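Local coordinates for transmembrane oligosaccharyl transferase (Archaeoglobus fulgidus, PDB 3WAJ), which is a membrane-embedded enzyme of the STT3/AglB oligosaccharyl transferase family, with a zinc ion bound in the model, at residues Glu634-Gly639 against Ser671-Ser676. Numbering follows the deposited sequence.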
ATOM      1  N   GLU A 634       1.233 -15.841  18.676  1.00 57.24           N
ATOM      2  CA  GLU A 634       0.250 -15.835  19.752  1.00 43.86           C
ATOM      3  C   GLU A 634       0.855 -15.841  21.162  1.00 47.66           C
ATOM      4  O   GLU A 634       0.155 -15.606  22.146  1.00 60.20           O
ATOM      5  CB  GLU A 634      -0.772 -16.957  19.560  1.00 51.44           C
ATOM      6  CG  GLU A 634      -1.811 -16.640  18.475  1.00 67.98           C
ATOM      7  CD  GLU A 634      -2.850 -15.611  18.929  1.00 80.47           C
ATOM      8  OE1 GLU A 634      -2.941 -15.350  20.148  1.00 79.19           O
ATOM      9  OE2 GLU A 634      -3.581 -15.065  18.069  1.00 87.47           O
ATOM     10  N   LYS A 635       2.152 -16.095  21.254  1.00 55.48           N
ATOM     11  CA  LYS A 635       2.840 -16.065  22.536  1.00 48.09           C
ATOM     12  C   LYS A 635       3.036 -14.627  23.029  1.00 46.21           C
ATOM     13  O   LYS A 635       3.452 -14.399  24.172  1.00 40.56           O
ATOM     14  CB  LYS A 635       4.197 -16.773  22.435  1.00 45.38           C
ATOM     15  CG  LYS A 635       5.274 -15.944  21.718  1.00 53.83           C
ATOM     16  CD  LYS A 635       6.585 -16.726  21.518  1.00 58.42           C
ATOM     17  CE  LYS A 635       7.619 -15.866  20.786  1.00 62.99           C
ATOM     18  NZ  LYS A 635       9.033 -16.322  20.983  1.00 68.92           N
ATOM     19  N   TYR A 636       2.753 -13.653  22.170  1.00 43.27           N
ATOM     20  CA  TYR A 636       2.857 -12.260  22.599  1.00 47.01           C
ATOM     21  C   TYR A 636       1.567 -11.776  23.299  1.00 44.12           C
ATOM     22  O   TYR A 636       1.513 -10.660  23.799  1.00 39.38           O
ATOM     23  CB  TYR A 636       3.278 -11.350  21.432  1.00 45.89           C
ATOM     24  CG  TYR A 636       4.710 -11.589  20.962  1.00 43.34           C
ATOM     25  CD1 TYR A 636       4.978 -12.325  19.817  1.00 41.56           C
ATOM     26  CD2 TYR A 636       5.791 -11.089  21.681  1.00 40.75           C
ATOM     27  CE1 TYR A 636       6.288 -12.548  19.389  1.00 41.40           C
ATOM     28  CE2 TYR A 636       7.105 -11.311  21.269  1.00 40.88           C
ATOM     29  CZ  TYR A 636       7.347 -12.033  20.125  1.00 44.17           C
ATOM     30  OH  TYR A 636       8.653 -12.242  19.724  1.00 46.86           O
ATOM     31  N   TYR A 637       0.553 -12.639  23.367  1.00 42.00           N
ATOM     32  CA  TYR A 637      -0.749 -12.261  23.925  1.00 38.32           C
ATOM     33  C   TYR A 637      -1.263 -13.184  25.030  1.00 42.37           C
ATOM     34  O   TYR A 637      -0.986 -14.385  25.026  1.00 45.80           O
ATOM     35  CB  TYR A 637      -1.782 -12.088  22.801  1.00 33.87           C
ATOM     36  CG  TYR A 637      -1.367 -10.984  21.865  1.00 39.68           C
ATOM     37  CD1 TYR A 637      -1.635  -9.655  22.180  1.00 41.79           C
ATOM     38  CD2 TYR A 637      -0.651 -11.256  20.699  1.00 34.50           C
ATOM     39  CE1 TYR A 637      -1.234  -8.624  21.345  1.00 42.39           C
ATOM     40  CE2 TYR A 637      -0.250 -10.230  19.848  1.00 38.00           C
ATOM     41  CZ  TYR A 637      -0.547  -8.911  20.184  1.00 43.44           C
ATOM     42  OH  TYR A 637      -0.165  -7.866  19.376  1.00 46.43           O
ATOM     43  N   GLY A 638      -1.982 -12.595  25.991  1.00 37.84           N
ATOM     44  CA  GLY A 638      -2.565 -13.313  27.116  1.00 25.15           C
ATOM     45  C   GLY A 638      -4.072 -13.304  26.988  1.00 34.44           C
ATOM     46  O   GLY A 638      -4.603 -13.682  25.928  1.00 35.38           O
ATOM     47  N   GLY A 639      -4.770 -12.855  28.036  1.00 35.53           N
ATOM     48  CA  GLY A 639      -6.225 -12.863  28.019  1.00 30.85           C
ATOM     49  C   GLY A 639      -6.920 -11.508  27.981  1.00 38.75           C
ATOM     50  O   GLY A 639      -6.651 -10.660  27.120  1.00 40.79           O
ATOM     51  N   SER A 671       1.087 -10.608  26.598  1.00 37.10           N
ATOM     52  CA  SER A 671       1.710 -11.524  27.563  1.00 38.41           C
ATOM     53  C   SER A 671       2.914 -10.834  28.183  1.00 42.93           C
ATOM     54  O   SER A 671       3.258  -9.712  27.790  1.00 45.82           O
ATOM     55  CB  SER A 671       2.177 -12.804  26.867  1.00 33.70           C
ATOM     56  OG  SER A 671       3.271 -12.537  26.017  1.00 35.05           O
ATOM     57  N   GLU A 672       3.568 -11.499  29.131  1.00 44.63           N
ATOM     58  CA  GLU A 672       4.794 -10.958  29.710  1.00 47.42           C
ATOM     59  C   GLU A 672       5.858 -10.743  28.630  1.00 46.12           C
ATOM     60  O   GLU A 672       6.639  -9.785  28.689  1.00 42.53           O
ATOM     61  CB  GLU A 672       5.324 -11.876  30.814  1.00 50.71           C
ATOM     62  CG  GLU A 672       6.304 -11.183  31.760  1.00 55.53           C
ATOM     63  CD  GLU A 672       6.575 -11.989  33.015  1.00 64.68           C
ATOM     64  OE1 GLU A 672       6.880 -13.191  32.887  1.00 64.87           O
ATOM     65  OE2 GLU A 672       6.472 -11.419  34.127  1.00 73.95           O
ATOM     66  N   LEU A 673       5.871 -11.627  27.634  1.00 47.25           N
ATOM     67  CA  LEU A 673       6.848 -11.556  26.547  1.00 43.84           C
ATOM     68  C   LEU A 673       6.847 -10.207  25.826  1.00 43.59           C
ATOM     69  O   LEU A 673       7.898  -9.601  25.620  1.00 44.60           O
ATOM     70  CB  LEU A 673       6.593 -12.662  25.543  1.00 52.19           C
ATOM     71  CG  LEU A 673       7.835 -13.487  25.245  1.00 64.09           C
ATOM     72  CD1 LEU A 673       8.319 -14.176  26.518  1.00 68.10           C
ATOM     73  CD2 LEU A 673       7.498 -14.497  24.181  1.00 65.88           C
ATOM     74  N   TYR A 674       5.660  -9.749  25.448  1.00 42.08           N
ATOM     75  CA  TYR A 674       5.498  -8.457  24.796  1.00 36.15           C
ATOM     76  C   TYR A 674       6.320  -7.345  25.478  1.00 38.78           C
ATOM     77  O   TYR A 674       7.080  -6.620  24.816  1.00 35.10           O
ATOM     78  CB  TYR A 674       4.000  -8.112  24.733  1.00 32.67           C
ATOM     79  CG  TYR A 674       3.684  -6.712  24.246  1.00 35.26           C
ATOM     80  CD1 TYR A 674       3.604  -5.642  25.143  1.00 34.04           C
ATOM     81  CD2 TYR A 674       3.467  -6.457  22.892  1.00 33.20           C
ATOM     82  CE1 TYR A 674       3.317  -4.359  24.710  1.00 35.54           C
ATOM     83  CE2 TYR A 674       3.181  -5.169  22.444  1.00 32.05           C
ATOM     84  CZ  TYR A 674       3.099  -4.130  23.363  1.00 37.49           C
ATOM     85  OH  TYR A 674       2.815  -2.853  22.940  1.00 36.73           O
ATOM     86  N   TYR A 675       6.208  -7.248  26.804  1.00 28.52           N
ATOM     87  CA  TYR A 675       6.876  -6.177  27.535  1.00 28.41           C
ATOM     88  C   TYR A 675       8.402  -6.199  27.470  1.00 34.79           C
ATOM     89  O   TYR A 675       9.064  -5.237  27.870  1.00 43.30           O
ATOM     90  CB  TYR A 675       6.347  -6.102  28.967  1.00 31.37           C
ATOM     91  CG  TYR A 675       4.870  -5.790  28.966  1.00 40.07           C
ATOM     92  CD1 TYR A 675       4.423  -4.476  28.900  1.00 32.56           C
ATOM     93  CD2 TYR A 675       3.919  -6.811  28.972  1.00 34.94           C
ATOM     94  CE1 TYR A 675       3.074  -4.190  28.882  1.00 30.63           C
ATOM     95  CE2 TYR A 675       2.572  -6.531  28.949  1.00 27.86           C
ATOM     96  CZ  TYR A 675       2.154  -5.221  28.905  1.00 34.74           C
ATOM     97  OH  TYR A 675       0.800  -4.932  28.888  1.00 38.53           O
ATOM     98  N   SER A 676       8.948  -7.280  26.926  1.00 34.01           N
ATOM     99  CA  SER A 676      10.389  -7.382  26.701  1.00 39.67           C
ATOM    100  C   SER A 676      10.815  -7.012  25.280  1.00 37.72           C
ATOM    101  O   SER A 676      11.996  -6.875  24.996  1.00 42.21           O
ATOM    102  CB  SER A 676      10.872  -8.792  27.008  1.00 36.91           C
ATOM    103  OG  SER A 676      10.866  -8.982  28.394  1.00 51.62           O
TER
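Ser671 holds two successive carbonyls of the 3-10 segment 634-636. Ser671 OG donates to Lys635 O at 2.6 Å, the donor lying 18° from the carbonyl plane, and Ser671 N donates to Tyr636 O at 2.8 Å. The second bond is nearly straight at the hydrogen (168°), yet the nitrogen sits well above the carbonyl plane. With chi1 at 69°, OG lies between the backbone N and carbonyl carbon of Ser671, and from there Ser671 OG also accepts a weak bond from Leu673 N at 3.2 Å. The hydroxyl thus bonds firmly to Lys635 O and only weakly to Leu673 N. Beside the Ser671 bonds, the Leu673 and Lys635 side chains cross at a slant, with Leu673 CD2 on the methylenes, 3.6 Å from Lys635 CD, while Leu673 CB approaches Tyr636 CD2 obliquely at 4.2 Å. Tyr674 presents its backbone N to the edge of the Tyr636 ring, and Tyr674 CB packs against Tyr636 O at 3.7 Å. Further out, Tyr619 meets both tyrosine rings edge-to-face; Tyr636 OH is hydrogen-bonded to Glu627 OE2, and Tyr674 OH to Glu615 O. The contact therefore joins the loop between helix 630-633 and strand 640-643 to the approach to helix 678-684, with helix 619-627 packed against it.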